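Local coordinates for alpha-actinin-like protein 1 (Schizosaccharomyces pombe, PDB 5BVR), which binds actin filaments through this tandem calponin-homology domain pair and takes part in forming and organising the contractile actin ring during cytokinesis and septation, at residues K23-L29 against Q47-I52; F16-F20 against I108-I112; S40-I46 against N73-A77; T116-N121 against A225-H229. All blocks are in the same frame, centred on the assembly; numbering follows the deposited sequence.

Interaction 1: residues K23-L29 against Q47-I52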
# COMPACT_ATOMS: atom_id res chain seq x y z
N LYS A 23 3.66 -6.31 -6.23
CA LYS A 23 3.56 -6.02 -7.65
C LYS A 23 4.62 -6.79 -8.45
O LYS A 23 4.30 -7.50 -9.43
CB LYS A 23 3.68 -4.52 -7.88
CG LYS A 23 2.64 -3.67 -7.17
CD LYS A 23 1.22 -4.12 -7.40
CE LYS A 23 0.26 -3.22 -6.64
NZ LYS A 23 -1.15 -3.64 -6.87
N LEU A 24 5.87 -6.67 -8.04
CA LEU A 24 6.97 -7.37 -8.71
C LEU A 24 6.74 -8.88 -8.76
O LEU A 24 7.02 -9.52 -9.78
CB LEU A 24 8.29 -7.08 -8.02
CG LEU A 24 8.83 -5.66 -8.11
CD1 LEU A 24 10.08 -5.55 -7.27
CD2 LEU A 24 9.13 -5.29 -9.55
N SER A 25 6.26 -9.46 -7.66
CA SER A 25 6.06 -10.91 -7.59
C SER A 25 4.97 -11.37 -8.55
O SER A 25 4.93 -12.54 -8.93
CB SER A 25 5.72 -11.34 -6.17
OG SER A 25 6.83 -11.10 -5.32
N SER A 26 4.09 -10.46 -8.95
CA SER A 26 3.05 -10.81 -9.91
C SER A 26 3.65 -11.19 -11.28
O SER A 26 2.94 -11.72 -12.15
CB SER A 26 2.03 -9.68 -10.05
OG SER A 26 2.52 -8.62 -10.84
N ARG A 27 4.95 -10.95 -11.46
CA ARG A 27 5.66 -11.33 -12.68
C ARG A 27 6.97 -12.05 -12.36
O ARG A 27 7.90 -12.06 -13.17
CB ARG A 27 5.93 -10.10 -13.54
CG ARG A 27 4.67 -9.36 -13.93
CD ARG A 27 4.96 -8.22 -14.88
NE ARG A 27 3.73 -7.59 -15.35
CZ ARG A 27 3.69 -6.57 -16.21
NH1 ARG A 27 4.80 -6.04 -16.70
NH2 ARG A 27 2.51 -6.07 -16.58
N ASP A 28 7.03 -12.65 -11.17
CA ASP A 28 8.19 -13.44 -10.75
C ASP A 28 9.49 -12.66 -10.86
O ASP A 28 10.53 -13.23 -11.19
CB ASP A 28 8.31 -14.72 -11.58
CG ASP A 28 7.15 -15.68 -11.37
OD1 ASP A 28 6.39 -15.51 -10.39
OD2 ASP A 28 7.01 -16.61 -12.19
N LEU A 29 9.42 -11.36 -10.61
CA LEU A 29 10.60 -10.51 -10.68
C LEU A 29 11.32 -10.52 -9.33
O LEU A 29 10.70 -10.84 -8.32
CB LEU A 29 10.22 -9.08 -11.08
CG LEU A 29 9.74 -8.92 -12.53
CD1 LEU A 29 9.16 -7.55 -12.79
CD2 LEU A 29 10.91 -9.17 -13.48
N GLN A 47 10.09 -1.64 -14.15
CA GLN A 47 9.24 -2.81 -14.13
C GLN A 47 7.98 -2.58 -13.28
O GLN A 47 6.88 -2.96 -13.70
CB GLN A 47 10.02 -4.04 -13.67
CG GLN A 47 11.10 -4.43 -14.69
CD GLN A 47 11.99 -5.58 -14.24
OE1 GLN A 47 12.35 -5.70 -13.08
NE2 GLN A 47 12.35 -6.43 -15.19
N LEU A 48 8.12 -1.98 -12.11
CA LEU A 48 6.96 -1.61 -11.30
C LEU A 48 5.95 -0.79 -12.12
O LEU A 48 4.75 -1.08 -12.13
CB LEU A 48 7.36 -0.81 -10.06
CG LEU A 48 6.18 -0.33 -9.20
CD1 LEU A 48 5.50 -1.49 -8.50
CD2 LEU A 48 6.66 0.70 -8.19
N LEU A 49 6.45 0.22 -12.82
CA LEU A 49 5.59 1.12 -13.58
C LEU A 49 4.84 0.38 -14.69
O LEU A 49 3.66 0.64 -14.93
CB LEU A 49 6.39 2.29 -14.14
CG LEU A 49 6.90 3.26 -13.08
CD1 LEU A 49 7.97 4.19 -13.67
CD2 LEU A 49 5.76 4.08 -12.46
N GLU A 50 5.51 -0.56 -15.35
CA GLU A 50 4.85 -1.35 -16.38
C GLU A 50 3.68 -2.13 -15.78
O GLU A 50 2.61 -2.23 -16.37
CB GLU A 50 5.84 -2.30 -17.05
CG GLU A 50 6.82 -1.58 -17.97
CD GLU A 50 7.75 -2.51 -18.71
OE1 GLU A 50 8.14 -3.56 -18.15
OE2 GLU A 50 8.12 -2.17 -19.87
N ILE A 51 3.90 -2.65 -14.58
CA ILE A 51 2.91 -3.48 -13.88
C ILE A 51 1.71 -2.66 -13.42
O ILE A 51 0.55 -2.99 -13.72
CB ILE A 51 3.56 -4.22 -12.69
CG1 ILE A 51 4.63 -5.20 -13.20
CG2 ILE A 51 2.49 -4.99 -11.87
CD1 ILE A 51 5.53 -5.76 -12.13
N ILE A 52 1.96 -1.61 -12.65
CA ILE A 52 0.85 -0.85 -12.08
C ILE A 52 0.21 0.08 -13.10
O ILE A 52 -0.97 0.44 -12.96
CB ILE A 52 1.27 -0.08 -10.81
CG1 ILE A 52 2.30 1.02 -11.12
CG2 ILE A 52 1.82 -1.05 -9.77
CD1 ILE A 52 2.82 1.80 -9.91
O HOH W 1 7.71 -5.23 -15.84
O HOH W 2 2.89 -4.18 -18.84
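Helix 11-25 ends beside helix 43-53, the CA atoms of Leu24 and Leu48 6.3 Å apart, and a Schellman motif with Asp28 as its C-prime residue closes the helix and brings Leu29 back over the partner. Ile51 has the most surface covered in this contact, met by Lys23, Leu29 and Arg27. Its CD1 lies 3.4 Å from Lys23 O and 4.1 Å from Leu29 CD1, while the extended Arg27 side chain runs antiparallel to it and lays one guanidinium face over CG1, off centre. The polar end of Arg27 is tied to the helix through water: Arg27 NH2 donates at 3.0 Å to a water in the guanidinium plane, which in turn donates to Glu50 O. A second water joins Glu50 OE1 to Gln47 O and takes a weak bond from Arg27 NH1; Glu50 OE2 is held by Leu57 N. Leu29 crosses the amide of Gln47, its CD2 3.5 Å from NE2. Lys23 bends at chi2 (-51°) and packs CG at 3.8 Å on Ile52 CG2, with CB on Leu48 CD1. From this surface edge of the first calponin-homology domain, Leu48 and Ile52 lead inward to Trp19 of helix 11-25 and Leu111 of helix 101-117.

Interaction 2: residues F16-F20 against I108-I112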
# COMPACT_ATOMS: atom_id res chain seq x y z
N PHE A 16 5.86 0.01 2.31
CA PHE A 16 6.05 0.34 0.90
C PHE A 16 6.87 -0.73 0.19
O PHE A 16 6.59 -1.01 -0.97
CB PHE A 16 6.72 1.71 0.73
CG PHE A 16 5.80 2.90 1.01
CD1 PHE A 16 4.52 2.76 1.58
CD2 PHE A 16 6.25 4.20 0.73
CE1 PHE A 16 3.73 3.88 1.84
CE2 PHE A 16 5.45 5.32 0.99
CZ PHE A 16 4.16 5.14 1.55
N THR A 17 7.87 -1.29 0.85
CA THR A 17 8.66 -2.37 0.26
C THR A 17 7.77 -3.58 0.01
O THR A 17 7.81 -4.17 -1.07
CB THR A 17 9.83 -2.76 1.17
OG1 THR A 17 10.69 -1.63 1.31
CG2 THR A 17 10.63 -3.93 0.60
N LYS A 18 6.94 -3.94 0.98
CA LYS A 18 6.06 -5.08 0.81
C LYS A 18 5.06 -4.83 -0.33
O LYS A 18 4.79 -5.74 -1.14
CB LYS A 18 5.35 -5.42 2.13
CG LYS A 18 6.26 -6.17 3.11
CD LYS A 18 5.64 -6.37 4.47
CE LYS A 18 6.15 -5.33 5.45
NZ LYS A 18 5.62 -5.47 6.83
N TRP A 19 4.53 -3.60 -0.43
CA TRP A 19 3.61 -3.24 -1.50
C TRP A 19 4.32 -3.40 -2.87
O TRP A 19 3.79 -4.04 -3.78
CB TRP A 19 3.10 -1.81 -1.30
CG TRP A 19 2.27 -1.36 -2.45
CD1 TRP A 19 0.93 -1.58 -2.65
CD2 TRP A 19 2.73 -0.62 -3.58
NE1 TRP A 19 0.53 -0.99 -3.83
CE2 TRP A 19 1.63 -0.42 -4.43
CE3 TRP A 19 3.97 -0.11 -3.95
CZ2 TRP A 19 1.73 0.29 -5.62
CZ3 TRP A 19 4.07 0.59 -5.13
CH2 TRP A 19 2.97 0.78 -5.96
N PHE A 20 5.53 -2.87 -2.95
CA PHE A 20 6.35 -2.91 -4.18
C PHE A 20 6.51 -4.38 -4.58
O PHE A 20 6.31 -4.75 -5.75
CB PHE A 20 7.69 -2.22 -3.88
CG PHE A 20 8.42 -1.65 -5.08
CD1 PHE A 20 8.78 -2.44 -6.15
CD2 PHE A 20 8.81 -0.32 -5.06
CE1 PHE A 20 9.48 -1.90 -7.20
CE2 PHE A 20 9.53 0.22 -6.09
CZ PHE A 20 9.86 -0.57 -7.17
N ILE A 108 7.37 6.62 -4.05
CA ILE A 108 6.56 5.42 -3.97
C ILE A 108 5.15 5.78 -3.49
O ILE A 108 4.17 5.25 -4.01
CB ILE A 108 7.22 4.35 -3.09
CG1 ILE A 108 8.53 3.91 -3.75
CG2 ILE A 108 6.27 3.16 -2.90
CD1 ILE A 108 9.37 3.07 -2.88
N TRP A 109 5.03 6.69 -2.53
CA TRP A 109 3.70 7.11 -2.11
C TRP A 109 2.91 7.71 -3.28
O TRP A 109 1.74 7.40 -3.48
CB TRP A 109 3.74 8.09 -0.94
CG TRP A 109 2.37 8.62 -0.62
CD1 TRP A 109 1.96 9.92 -0.73
CD2 TRP A 109 1.23 7.86 -0.20
NE1 TRP A 109 0.63 10.02 -0.38
CE2 TRP A 109 0.16 8.77 -0.06
CE3 TRP A 109 1.01 6.51 0.07
CZ2 TRP A 109 -1.11 8.37 0.35
CZ3 TRP A 109 -0.24 6.11 0.48
CH2 TRP A 109 -1.29 7.03 0.61
N THR A 110 3.57 8.52 -4.10
CA THR A 110 2.92 9.10 -5.25
C THR A 110 2.33 8.00 -6.16
O THR A 110 1.22 8.13 -6.66
CB THR A 110 3.91 9.99 -6.02
OG1 THR A 110 4.21 11.13 -5.20
CG2 THR A 110 3.31 10.51 -7.31
N LEU A 111 3.09 6.91 -6.31
CA LEU A 111 2.66 5.78 -7.13
C LEU A 111 1.53 5.00 -6.47
O LEU A 111 0.58 4.61 -7.12
CB LEU A 111 3.84 4.86 -7.45
CG LEU A 111 5.02 5.52 -8.18
CD1 LEU A 111 6.09 4.49 -8.44
CD2 LEU A 111 4.57 6.15 -9.48
N ILE A 112 1.60 4.80 -5.15
CA ILE A 112 0.52 4.13 -4.43
C ILE A 112 -0.74 4.97 -4.57
O ILE A 112 -1.83 4.46 -4.86
CB ILE A 112 0.92 3.90 -2.95
CG1 ILE A 112 2.01 2.85 -2.87
CG2 ILE A 112 -0.30 3.42 -2.14
CD1 ILE A 112 2.69 2.76 -1.50
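The backbone bond from Ile112 N to Ile108 O, 2.8 Å long, sets two isoleucines one helical turn apart, and both meet the aromatic side chains of helix 16-20. No hydrogen bond crosses between the two segments; the join is made by aliphatic groups laid on rings. Ile112 serves two of them at once. Its CG1 stands 3.5 Å from the centroid of the Trp19 six-membered ring, almost on the ring normal, and its CD1 stands 3.8 Å from the centroid of the Phe16 ring, displaced from its centre: two CH-pi contacts from neighbouring carbons of one chain. Trp19 can offer its face because chi1 of 174° turns CG away from the backbone N and sends the indole past Ile112. Phe16 also rests CD2 on Ile108 CG2 at 3.8 Å, and its CZ reaches Trp109 CE3 at 3.7 Å, whereas Ile108 CD1 comes to the edge of the Phe20 ring. An alanine at Phe16 would remove the whole ring and is likely to leave Ile112 CD1, Ile108 CG2 and Trp109 facing a gap in the buried core. The helix segments cross at 54°, with their axes 11.1 Å apart, in the core of the first calponin-homology domain; Leu48 of helix 43-53 covers Trp19, Phe20 and Leu111, and helix 217-234 brings Thr222 against Trp19, Trp109 and Ile112.

Interaction 3: residues S40-I46 against N73-A77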
# COMPACT_ATOMS: atom_id res chain seq x y z
N SER A 40 18.43 1.77 -7.39
CA SER A 40 19.44 2.68 -7.92
C SER A 40 19.73 2.54 -9.40
O SER A 40 20.07 3.54 -10.02
CB SER A 40 20.70 2.60 -7.09
OG SER A 40 20.40 3.11 -5.79
N ASP A 41 19.56 1.36 -9.97
CA ASP A 41 19.82 1.19 -11.41
C ASP A 41 18.60 1.40 -12.30
O ASP A 41 18.67 1.24 -13.52
CB ASP A 41 20.49 -0.16 -11.70
CG ASP A 41 19.59 -1.35 -11.42
OD1 ASP A 41 18.34 -1.21 -11.33
OD2 ASP A 41 20.14 -2.47 -11.28
N GLY A 42 17.47 1.73 -11.68
CA GLY A 42 16.27 2.07 -12.42
C GLY A 42 15.41 0.92 -12.89
O GLY A 42 14.27 1.15 -13.30
N ILE A 43 15.92 -0.31 -12.83
CA ILE A 43 15.24 -1.42 -13.49
C ILE A 43 13.94 -1.80 -12.77
O ILE A 43 12.90 -1.95 -13.40
CB ILE A 43 16.15 -2.65 -13.62
CG1 ILE A 43 17.26 -2.34 -14.62
CG2 ILE A 43 15.36 -3.89 -14.06
CD1 ILE A 43 18.37 -3.34 -14.59
N LEU A 44 13.99 -1.95 -11.45
CA LEU A 44 12.79 -2.37 -10.72
C LEU A 44 11.72 -1.29 -10.74
O LEU A 44 10.52 -1.58 -10.75
CB LEU A 44 13.12 -2.80 -9.31
CG LEU A 44 13.94 -4.08 -9.19
CD1 LEU A 44 14.11 -4.44 -7.74
CD2 LEU A 44 13.35 -5.26 -9.97
N LEU A 45 12.14 -0.03 -10.75
CA LEU A 45 11.19 1.06 -10.88
C LEU A 45 10.49 1.00 -12.24
O LEU A 45 9.27 1.09 -12.34
CB LEU A 45 11.89 2.40 -10.68
CG LEU A 45 11.04 3.66 -10.67
CD1 LEU A 45 9.93 3.54 -9.63
CD2 LEU A 45 11.95 4.86 -10.39
N ILE A 46 11.24 0.81 -13.31
CA ILE A 46 10.62 0.68 -14.62
C ILE A 46 9.65 -0.49 -14.65
O ILE A 46 8.52 -0.35 -15.12
CB ILE A 46 11.68 0.51 -15.70
CG1 ILE A 46 12.39 1.85 -15.91
CG2 ILE A 46 11.06 0.01 -17.04
CD1 ILE A 46 13.68 1.72 -16.73
N ASN A 73 18.04 5.07 -17.10
CA ASN A 73 16.90 4.25 -16.68
C ASN A 73 15.99 5.01 -15.74
O ASN A 73 14.78 5.03 -15.93
CB ASN A 73 17.33 2.94 -16.01
CG ASN A 73 17.88 1.91 -16.99
OD1 ASN A 73 17.78 2.06 -18.21
ND2 ASN A 73 18.44 0.84 -16.44
N VAL A 74 16.56 5.65 -14.74
CA VAL A 74 15.73 6.33 -13.78
C VAL A 74 15.00 7.51 -14.45
O VAL A 74 13.82 7.75 -14.16
CB VAL A 74 16.56 6.81 -12.57
CG1 VAL A 74 15.72 7.67 -11.67
CG2 VAL A 74 17.08 5.62 -11.79
N ASN A 75 15.69 8.22 -15.32
CA ASN A 75 15.09 9.34 -16.02
C ASN A 75 13.91 8.86 -16.87
O ASN A 75 12.87 9.52 -16.92
CB ASN A 75 16.14 10.06 -16.87
CG ASN A 75 15.60 11.31 -17.53
OD1 ASN A 75 15.25 12.28 -16.86
ND2 ASN A 75 15.54 11.30 -18.85
N LYS A 76 14.05 7.70 -17.50
CA LYS A 76 12.94 7.09 -18.25
C LYS A 76 11.72 6.90 -17.35
O LYS A 76 10.60 7.26 -17.71
CB LYS A 76 13.37 5.75 -18.84
CG LYS A 76 12.32 5.02 -19.61
CD LYS A 76 12.90 3.74 -20.17
CE LYS A 76 11.86 2.88 -20.83
NZ LYS A 76 11.49 3.47 -22.14
N ALA A 77 11.95 6.35 -16.16
CA ALA A 77 10.87 6.14 -15.21
C ALA A 77 10.22 7.46 -14.80
O ALA A 77 8.99 7.56 -14.75
CB ALA A 77 11.39 5.43 -13.99
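Asn73 and Ile46 meet at about a right angle. Ile46 runs its CD1 over the backbone of the partner helix, 3.6 Å from Asn73 O and 3.9 Å from Asn73 CB. Asn73 also lies alongside Ile43, both pointing the same way. With chi1 at -74° the CG of Asn73 stands opposite the carbonyl carbon, and the amide is carried to the turn that precedes helix 43-53. There Asn73 ND2 donates to Asp41 O at 3.0 Å, in a bond that is fairly straight at the hydrogen (161°), close to the C=O axis, and within the plane of the amide. Asp41 OD1 reaches forward to the helix start, accepting from Ile43 N at 3.0 Å in an Asx turn. Between them Gly42, the N-cap residue with positive phi, lets Val74 CG2 approach its CA to 3.7 Å; a CB here would collide with Asn73 CB. One turn on, Leu45 CD2 packs on Ala77 CB at 3.7 Å. Small residues thus permit close backbone approach, with the CA atoms of Gly42 and Val74 4.5 Å apart. Since Asn73 ND2 also donates to Asn61 O, one buried amide nitrogen pairs with two loop carbonyls, which probably holds the plane of the group and links both loops to helix 67-83.

Interaction 4: residues T116-N121 against A225-H229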
# COMPACT_ATOMS: atom_id res chain seq x y z
N THR A 116 -3.17 2.83 -6.80
CA THR A 116 -3.92 2.01 -5.86
C THR A 116 -5.11 2.73 -5.25
O THR A 116 -6.09 2.11 -4.91
CB THR A 116 -2.99 1.51 -4.73
OG1 THR A 116 -2.02 0.60 -5.28
CG2 THR A 116 -3.72 0.81 -3.62
N ILE A 117 -5.00 4.04 -5.06
CA ILE A 117 -6.04 4.76 -4.34
C ILE A 117 -6.89 5.66 -5.22
O ILE A 117 -8.07 5.76 -4.99
CB ILE A 117 -5.42 5.50 -3.17
CG1 ILE A 117 -4.96 4.45 -2.14
CG2 ILE A 117 -6.40 6.49 -2.53
CD1 ILE A 117 -4.21 4.98 -1.01
N ALA A 118 -6.31 6.27 -6.24
CA ALA A 118 -7.06 7.27 -7.00
C ALA A 118 -8.37 6.75 -7.60
O ALA A 118 -9.34 7.49 -7.66
CB ALA A 118 -6.18 7.85 -8.09
N ASP A 119 -8.39 5.50 -8.05
CA ASP A 119 -9.57 4.95 -8.73
C ASP A 119 -10.63 4.42 -7.75
O ASP A 119 -11.72 4.02 -8.17
CB ASP A 119 -9.17 3.82 -9.68
CG ASP A 119 -8.98 2.51 -8.96
OD1 ASP A 119 -7.89 2.31 -8.38
OD2 ASP A 119 -9.92 1.68 -8.97
N ILE A 120 -10.30 4.39 -6.46
CA ILE A 120 -11.29 3.98 -5.46
C ILE A 120 -12.45 4.96 -5.51
O ILE A 120 -12.25 6.16 -5.56
CB ILE A 120 -10.65 3.91 -4.06
CG1 ILE A 120 -9.57 2.83 -4.04
CG2 ILE A 120 -11.71 3.67 -2.98
CD1 ILE A 120 -8.82 2.69 -2.76
N ASN A 121 -13.68 4.45 -5.53
CA ASN A 121 -14.88 5.28 -5.64
C ASN A 121 -15.95 4.75 -4.70
O ASN A 121 -16.20 3.54 -4.67
CB ASN A 121 -15.38 5.28 -7.09
CG ASN A 121 -16.44 6.35 -7.36
OD1 ASN A 121 -17.43 6.46 -6.65
ND2 ASN A 121 -16.22 7.14 -8.41
N ALA A 225 -6.52 -0.05 1.49
CA ALA A 225 -6.89 -0.07 0.07
C ALA A 225 -6.97 -1.50 -0.47
O ALA A 225 -7.76 -1.79 -1.39
CB ALA A 225 -5.89 0.74 -0.77
N GLU A 226 -6.16 -2.42 0.07
CA GLU A 226 -6.22 -3.83 -0.36
C GLU A 226 -7.58 -4.43 -0.03
O GLU A 226 -8.09 -5.26 -0.79
CB GLU A 226 -5.12 -4.70 0.27
CG GLU A 226 -3.69 -4.29 -0.09
CD GLU A 226 -3.25 -4.71 -1.47
OE1 GLU A 226 -3.95 -5.51 -2.12
OE2 GLU A 226 -2.18 -4.24 -1.91
N TYR A 227 -8.15 -4.05 1.11
CA TYR A 227 -9.48 -4.50 1.47
C TYR A 227 -10.52 -4.01 0.48
O TYR A 227 -11.36 -4.78 0.01
CB TYR A 227 -9.87 -4.04 2.88
CG TYR A 227 -9.18 -4.78 4.01
CD1 TYR A 227 -7.80 -4.71 4.18
CD2 TYR A 227 -9.90 -5.52 4.93
CE1 TYR A 227 -7.18 -5.39 5.21
CE2 TYR A 227 -9.29 -6.20 5.95
CZ TYR A 227 -7.93 -6.12 6.10
OH TYR A 227 -7.36 -6.81 7.13
N PHE A 228 -10.50 -2.74 0.16
CA PHE A 228 -11.43 -2.19 -0.81
C PHE A 228 -11.37 -2.96 -2.14
O PHE A 228 -12.40 -3.37 -2.70
CB PHE A 228 -11.14 -0.72 -1.11
CG PHE A 228 -12.01 -0.16 -2.19
CD1 PHE A 228 -13.28 0.32 -1.88
CD2 PHE A 228 -11.62 -0.20 -3.53
CE1 PHE A 228 -14.12 0.79 -2.89
CE2 PHE A 228 -12.46 0.28 -4.52
CZ PHE A 228 -13.72 0.78 -4.19
N HIS A 229 -10.17 -3.13 -2.67
CA HIS A 229 -10.07 -3.76 -3.99
C HIS A 229 -10.44 -5.24 -3.92
O HIS A 229 -11.17 -5.76 -4.80
CB HIS A 229 -8.69 -3.59 -4.60
CG HIS A 229 -8.38 -2.19 -5.02
ND1 HIS A 229 -9.03 -1.57 -6.07
CD2 HIS A 229 -7.54 -1.27 -4.50
CE1 HIS A 229 -8.56 -0.34 -6.21
NE2 HIS A 229 -7.66 -0.14 -5.26
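Ile120, Phe228 and His229 bury the most surface here, and the isoleucine lies against both rings. Its chi1 of -64° sets CG2 opposite the backbone N and CG1 opposite the carbonyl carbon, so that one branch covers Phe228 while the other also reaches His229. Ile120 CG2 stands over the centre of the Phe228 ring, 3.6 Å from its centroid, a CH-pi contact, while Ile120 CG1 touches Phe228 CD2 and comes within 3.7 Å of His229 NE2. The imidazole is fixed by a nearly linear bond: His229 NE2 donates to Thr116 O at 2.8 Å and 175°, the carbonyl oxygen lying in the ring plane. Asp119 brings OD1 to the same ring's edge, 3.5 Å from His229 CE1; the negative charge there would probably favour the ring's positive form. Phe228 CD2 sits over the face of His229. A serine at Phe228 would probably leave Ile120 CG2 without its aromatic partner and one face of His229 less well supported. Ala225 CB meets Thr116 CG2 at 3.6 Å. The contact joins the end of helix 101-117, from the first calponin-homology domain, to helix 217-234 of the second, and helix 127-138 completes it with Leu131 on Ile120 and Phe228, and Trp134 edge-to-face with Phe228.

How the interactions relate
Interactions 1, 2 and 3 all lie in the first calponin-homology domain, their centres 12 to 15 Å apart and in mutual contact: 1 and 2 share helix 11-25, and 1 and 3 share helix 43-53. Interaction 2 ties the N-terminal helix to helix 101-117, and the segments of 1 and 3 alternate in the sequence. Leu48 and Leu111 join the first two, Leu49 and Ala77 the first and third. Interaction 4 follows in the chain and reaches the second domain; its centre is 26 Å from interaction 3. Interactions 2 and 4 touch, centres 14 Å apart, so helix 101-117, whose 108-112 segment belongs to the actin-binding region, runs from the first domain's core to the interface.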